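Local coordinates for protein probable UTP--glucose-1-phosphate uridylyltransferase YngB (Bacillus subtilis, PDB 7O2N) that catalyses the formation of UDP-glucose and diphosphate from glucose 1-phosphate and UTP, contributing to glycolipid formation and wall teichoic acid glucosylation under anaerobic fermentative growth, at residues L280-L283 with E284-K288; S265-I268 with G269-R272; H119-D123 with E124-V128. All coordinates share one frame; numbering follows the deposited sequence.

Interaction 1. Residues L280-L283 with E284-K288; sequences LAYL and EDVIK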
# COMPACT_ATOMS: atom_id res chain seq x y z
N LEU A 280 12.66 8.04 12.72
CA LEU A 280 13.42 7.58 13.86
C LEU A 280 12.85 8.20 15.15
O LEU A 280 12.57 7.49 16.10
CB LEU A 280 14.88 7.96 13.63
CG LEU A 280 15.91 7.25 14.50
CD1 LEU A 280 15.39 5.91 14.98
CD2 LEU A 280 17.20 7.07 13.72
N ALA A 281 12.66 9.52 15.14
CA ALA A 281 12.04 10.20 16.27
C ALA A 281 10.75 9.50 16.63
O ALA A 281 10.56 9.17 17.80
CB ALA A 281 11.77 11.64 15.96
N TYR A 282 9.89 9.26 15.63
CA TYR A 282 8.60 8.61 15.84
C TYR A 282 8.78 7.24 16.47
O TYR A 282 7.99 6.86 17.33
CB TYR A 282 7.78 8.47 14.55
CG TYR A 282 6.57 7.58 14.74
CD1 TYR A 282 5.52 7.97 15.56
CD2 TYR A 282 6.50 6.33 14.15
CE1 TYR A 282 4.42 7.13 15.77
CE2 TYR A 282 5.44 5.47 14.37
CZ TYR A 282 4.39 5.87 15.19
OH TYR A 282 3.34 5.02 15.39
N LEU A 283 9.81 6.50 16.03
CA LEU A 283 10.00 5.15 16.56
C LEU A 283 10.47 5.21 18.02
O LEU A 283 9.95 4.49 18.88
CB LEU A 283 10.97 4.38 15.67
CG LEU A 283 10.57 4.24 14.20
CD1 LEU A 283 11.65 3.51 13.43
CD2 LEU A 283 9.25 3.51 14.08
N GLU A 284 11.44 6.08 18.31
CA GLU A 284 11.84 6.30 19.69
C GLU A 284 10.59 6.60 20.53
O GLU A 284 10.34 5.95 21.54
CB GLU A 284 12.94 7.35 19.80
CG GLU A 284 14.27 6.91 19.19
CD GLU A 284 15.33 8.00 19.04
OE1 GLU A 284 14.95 9.20 19.01
OE2 GLU A 284 16.54 7.64 18.94
N ASP A 285 9.77 7.54 20.05
CA ASP A 285 8.58 8.01 20.73
C ASP A 285 7.62 6.86 21.03
O ASP A 285 7.02 6.84 22.10
CB ASP A 285 7.87 9.06 19.88
CG ASP A 285 7.93 10.45 20.49
OD1 ASP A 285 7.09 10.72 21.38
OD2 ASP A 285 8.82 11.25 20.08
N VAL A 286 7.44 5.93 20.09
CA VAL A 286 6.50 4.84 20.30
C VAL A 286 6.95 4.01 21.51
O VAL A 286 6.13 3.73 22.38
CB VAL A 286 6.31 3.96 19.05
CG1 VAL A 286 5.78 2.57 19.39
CG2 VAL A 286 5.37 4.62 18.06
N ILE A 287 8.23 3.64 21.54
CA ILE A 287 8.80 2.83 22.61
C ILE A 287 8.75 3.58 23.94
O ILE A 287 8.32 3.01 24.94
CB ILE A 287 10.21 2.33 22.25
CG1 ILE A 287 10.12 1.04 21.42
CG2 ILE A 287 11.09 2.13 23.47
CD1 ILE A 287 10.70 1.19 20.05
N LYS A 288 9.20 4.85 23.97
CA LYS A 288 9.08 5.64 25.18
C LYS A 288 7.63 5.55 25.71
O LYS A 288 7.41 5.20 26.86
CB LYS A 288 9.65 7.04 25.00
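E284 lies alongside L280 and A281, the residues about one turn earlier. Its backbone N gives L280 O a 2.9 Å hydrogen bond that is almost straight, at 174°. The side chain shadows the same carbonyl, with CG standing beside the backbone N and lying 3.6 Å from L280 O. From there the extended chain carries the carboxylate along the outer surface, where OE1 comes to 4.1 Å from A281 CA. L283, by contrast, is buried, and its main tie within the turn is through the backbone: L283 O accepts I287 N at 3.3 Å, and I287 CD1 returns to 3.6 Å from the same oxygen. V286 makes the apolar side-chain contact of this turn. Its CG2 sits over one face of the Y282 ring, toward the hydroxyl end, 3.3 Å from Y282 CZ, and the two side chains cross obliquely. Y282 presents that end of its ring because CG is anti to the backbone N (chi1 169°), on the side of the carbonyl carbon. The phenol OH continues beyond V286 to a hydrogen bond with E267 of the second subunit. L283 and I287, spaced one turn apart, pack on their own counterparts in that subunit. The result is an amphipathic helix at the homodimer interface: i to i+4 hydrogen bonds run along residues 280-288 of helix 273-295, acidic E284 and D285 occupy its exposed side, and Y282, L283, V286 and I287 form the stripe that meets the partner chain.

Interaction 2. Residues S265-I268 with G269-R272; sequences STEI and GLMR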
# COMPACT_ATOMS: atom_id res chain seq x y z
N SER A 265 9.74 -1.37 4.66
CA SER A 265 9.31 0.01 4.65
C SER A 265 10.13 0.84 5.66
O SER A 265 10.53 1.97 5.37
CB SER A 265 7.86 0.10 4.99
OG SER A 265 7.06 -0.40 3.95
N THR A 266 10.37 0.26 6.84
CA THR A 266 11.10 0.90 7.91
C THR A 266 12.57 1.11 7.53
O THR A 266 13.07 2.23 7.63
CB THR A 266 10.97 0.09 9.20
OG1 THR A 266 9.57 0.06 9.50
CG2 THR A 266 11.73 0.68 10.35
N GLU A 267 13.22 0.03 7.08
CA GLU A 267 14.65 0.09 6.80
C GLU A 267 14.95 1.03 5.63
O GLU A 267 15.88 1.83 5.72
CB GLU A 267 15.23 -1.31 6.56
CG GLU A 267 14.91 -2.30 7.65
CD GLU A 267 15.74 -2.20 8.91
OE1 GLU A 267 16.49 -1.22 9.05
OE2 GLU A 267 15.66 -3.13 9.76
N ILE A 268 14.16 0.92 4.55
CA ILE A 268 14.41 1.73 3.37
C ILE A 268 14.02 3.18 3.71
O ILE A 268 14.64 4.13 3.22
CB ILE A 268 13.61 1.20 2.15
CG1 ILE A 268 13.72 -0.31 1.91
CG2 ILE A 268 13.84 2.04 0.90
CD1 ILE A 268 15.01 -0.80 1.31
N GLY A 269 13.01 3.33 4.58
CA GLY A 269 12.56 4.64 5.00
C GLY A 269 13.70 5.37 5.68
O GLY A 269 13.99 6.53 5.36
N LEU A 270 14.37 4.63 6.56
CA LEU A 270 15.46 5.16 7.37
C LEU A 270 16.64 5.53 6.48
O LEU A 270 17.54 6.24 6.93
CB LEU A 270 15.87 4.12 8.42
CG LEU A 270 14.92 4.04 9.61
CD1 LEU A 270 15.14 2.80 10.44
CD2 LEU A 270 15.06 5.28 10.47
N MET A 271 16.63 5.05 5.24
CA MET A 271 17.74 5.33 4.35
C MET A 271 17.43 6.59 3.54
O MET A 271 18.31 7.12 2.87
CB MET A 271 18.04 4.15 3.44
CG MET A 271 18.62 2.97 4.19
SD MET A 271 18.58 1.41 3.20
CE MET A 271 19.31 0.20 4.31
N ARG A 272 16.20 7.10 3.65
CA ARG A 272 15.87 8.28 2.87
C ARG A 272 15.99 9.54 3.72
O ARG A 272 15.22 9.74 4.67
CB ARG A 272 14.57 8.10 2.06
CG ARG A 272 14.84 7.46 0.70
CD ARG A 272 13.86 6.40 0.32
NE ARG A 272 12.92 7.05 -0.58
CZ ARG A 272 11.88 7.77 -0.17
NH1 ARG A 272 11.66 7.93 1.12
NH2 ARG A 272 11.09 8.35 -1.05
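The peptide carbonyls of S265, T266 and I268 are the flat groups that receive the amides of G269, L270 and M271. G269 N stands above the S265 carbonyl plane, 39° out of it, at 2.9 Å from S265 O. L270 N approaches T266 O at the same 2.9 Å with a milder tilt of 23°. M271 N lies far over the face of the I268 carbonyl, 71° out of plane, and its 3.0 Å bond to I268 O spans three residues instead of four. R272 N then bonds to G269 O, completing a type I beta turn from G269 to R272. The side chains follow these carbonyls. L270 lies side by side with T266, its CD1 4.0 Å from T266 CG2, and L270 CG also rests 3.3 Å from T266 O. M271, extended beyond CG, runs past E267 O, which its SD approaches to 3.7 Å. I268 packs on Y253, I134 and V136 of the small two-stranded sheet, and M271 shares Y253 and V136. The E267 carboxylate finds polar partners in the other chain: OE1 forms a salt bridge with R289 of the second subunit. R272, bent at chi2 and chi3, sends its guanidinium to a salt bridge with D34. Backbone bonds and apolar contacts therefore shape the turn locally, while the charged side chains on either side of G269 serve other junctions, E267 between subunits and R272 within the chain.

Interaction 3. Residues H119-D123 with E124-V128; sequences HFIGD and EPFAV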
# COMPACT_ATOMS: atom_id res chain seq x y z
N HIS A 119 9.74 -16.94 -26.75
CA HIS A 119 9.86 -16.35 -28.08
C HIS A 119 10.36 -14.92 -27.96
O HIS A 119 10.95 -14.38 -28.90
CB HIS A 119 8.53 -16.48 -28.83
CG HIS A 119 8.15 -17.89 -29.15
ND1 HIS A 119 8.46 -18.49 -30.36
CD2 HIS A 119 7.52 -18.84 -28.42
CE1 HIS A 119 8.03 -19.73 -30.37
NE2 HIS A 119 7.46 -19.97 -29.19
N PHE A 120 10.10 -14.32 -26.80
CA PHE A 120 10.43 -12.92 -26.57
C PHE A 120 11.93 -12.75 -26.42
O PHE A 120 12.50 -11.83 -27.00
CB PHE A 120 9.64 -12.35 -25.39
CG PHE A 120 10.25 -11.11 -24.79
CD1 PHE A 120 10.12 -9.89 -25.43
CD2 PHE A 120 10.96 -11.17 -23.61
CE1 PHE A 120 10.66 -8.74 -24.88
CE2 PHE A 120 11.53 -10.02 -23.08
CZ PHE A 120 11.37 -8.80 -23.70
N ILE A 121 12.57 -13.63 -25.64
CA ILE A 121 14.02 -13.53 -25.49
C ILE A 121 14.68 -14.28 -26.65
O ILE A 121 15.71 -13.88 -27.17
CB ILE A 121 14.54 -13.96 -24.10
CG1 ILE A 121 14.15 -15.39 -23.71
CG2 ILE A 121 14.16 -12.96 -23.00
CD1 ILE A 121 13.51 -15.43 -22.35
N GLY A 122 14.02 -15.36 -27.05
CA GLY A 122 14.46 -16.13 -28.20
C GLY A 122 15.81 -16.77 -27.93
O GLY A 122 15.86 -17.80 -27.27
N ASP A 123 16.87 -16.13 -28.44
CA ASP A 123 18.17 -16.77 -28.39
C ASP A 123 19.21 -15.85 -27.77
O ASP A 123 20.18 -15.44 -28.41
CB ASP A 123 18.58 -17.39 -29.71
CG ASP A 123 19.36 -18.67 -29.43
OD1 ASP A 123 18.70 -19.68 -29.09
OD2 ASP A 123 20.61 -18.62 -29.46
N GLU A 124 19.00 -15.58 -26.48
CA GLU A 124 19.92 -14.82 -25.66
C GLU A 124 20.03 -15.50 -24.29
O GLU A 124 19.31 -16.44 -23.96
CB GLU A 124 19.42 -13.38 -25.49
CG GLU A 124 19.40 -12.54 -26.74
CD GLU A 124 18.69 -11.21 -26.53
OE1 GLU A 124 17.44 -11.17 -26.64
OE2 GLU A 124 19.37 -10.20 -26.24
N PRO A 125 20.99 -15.08 -23.45
CA PRO A 125 20.86 -15.32 -22.02
C PRO A 125 19.90 -14.26 -21.46
O PRO A 125 19.93 -13.10 -21.86
CB PRO A 125 22.31 -15.12 -21.55
CG PRO A 125 22.86 -14.05 -22.49
CD PRO A 125 22.24 -14.39 -23.83
N PHE A 126 19.05 -14.66 -20.52
CA PHE A 126 18.14 -13.69 -19.91
C PHE A 126 18.17 -13.81 -18.39
O PHE A 126 18.63 -14.81 -17.85
CB PHE A 126 16.70 -13.93 -20.39
CG PHE A 126 16.16 -15.32 -20.15
CD1 PHE A 126 16.69 -16.42 -20.82
CD2 PHE A 126 15.08 -15.53 -19.30
CE1 PHE A 126 16.15 -17.69 -20.63
CE2 PHE A 126 14.55 -16.80 -19.10
CZ PHE A 126 15.08 -17.87 -19.77
N ALA A 127 17.63 -12.78 -17.72
CA ALA A 127 17.45 -12.76 -16.28
C ALA A 127 15.99 -13.07 -15.93
O ALA A 127 15.08 -12.61 -16.62
CB ALA A 127 17.82 -11.40 -15.75
N VAL A 128 15.80 -13.85 -14.86
CA VAL A 128 14.51 -13.90 -14.18
C VAL A 128 14.65 -13.26 -12.80
O VAL A 128 15.64 -13.50 -12.10
CB VAL A 128 14.01 -15.35 -14.04
CG1 VAL A 128 12.78 -15.43 -13.16
CG2 VAL A 128 13.78 -15.98 -15.41
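I121 reaches F126 across the bend that joins helix 118-121 to strand 125-129. From CB one branch, CG2, lies 3.8 Å from F126 CB, at the root of the aromatic side chain. The other begins at CG1, which sits between the backbone N and the carbonyl carbon (chi1 57°) and passes 4.0 Å from F126 CD1. It ends in the CD1 methyl of I121, which completes the contact over the middle of the ring face. I121 CD1 is 3.4 Å from the F126 ring centroid and 11° off the ring normal, a CH-pi contact, and the two side chains cross at about a right angle. An alanine at F126 would be likely to open a gap between the strand and I121, leaving the I121 methyl without its aromatic face and the F214 ring without its partner. Within the bend, G122 departs from the helix with a phi of 65°, a value that favours glycine. E124 OE1 lies 3.3 Å from I121 O; both are acceptors, and K6 probably eases their proximity, its NZ forming a salt bridge with E124 OE1 and a hydrogen bond with F120 O. The arrangement is the helix-to-strand return of a beta-alpha-beta crossover in a GT-A type nucleotidyltransferase domain: after strand 98-103 and the helices that follow, strand 125-129 enters the central sheet parallel to strand 6-11.

Along the chain interaction 3 comes first, then interaction 2, then interaction 1. The last two are neighbours, their centres 15 Å apart, because helix 258-269 leads directly through the turn into helix 273-295. They also touch: L270 CD2 meets L280 CB at 4.1 Å, and T266 CG2 meets L283 CD1 at 4.2 Å. Both reach the second subunit, so this helical pair at the C-terminal end builds a dimer contact. Interaction 3 lies on the opposite side of the chain's centre, where helix 118-121 leads into strand 125-129 of the mixed sheet, its centre 34 Å from that of interaction 2 and 48 Å from that of interaction 1. It belongs to the nucleotidyltransferase fold and touches no other chain of the assembly.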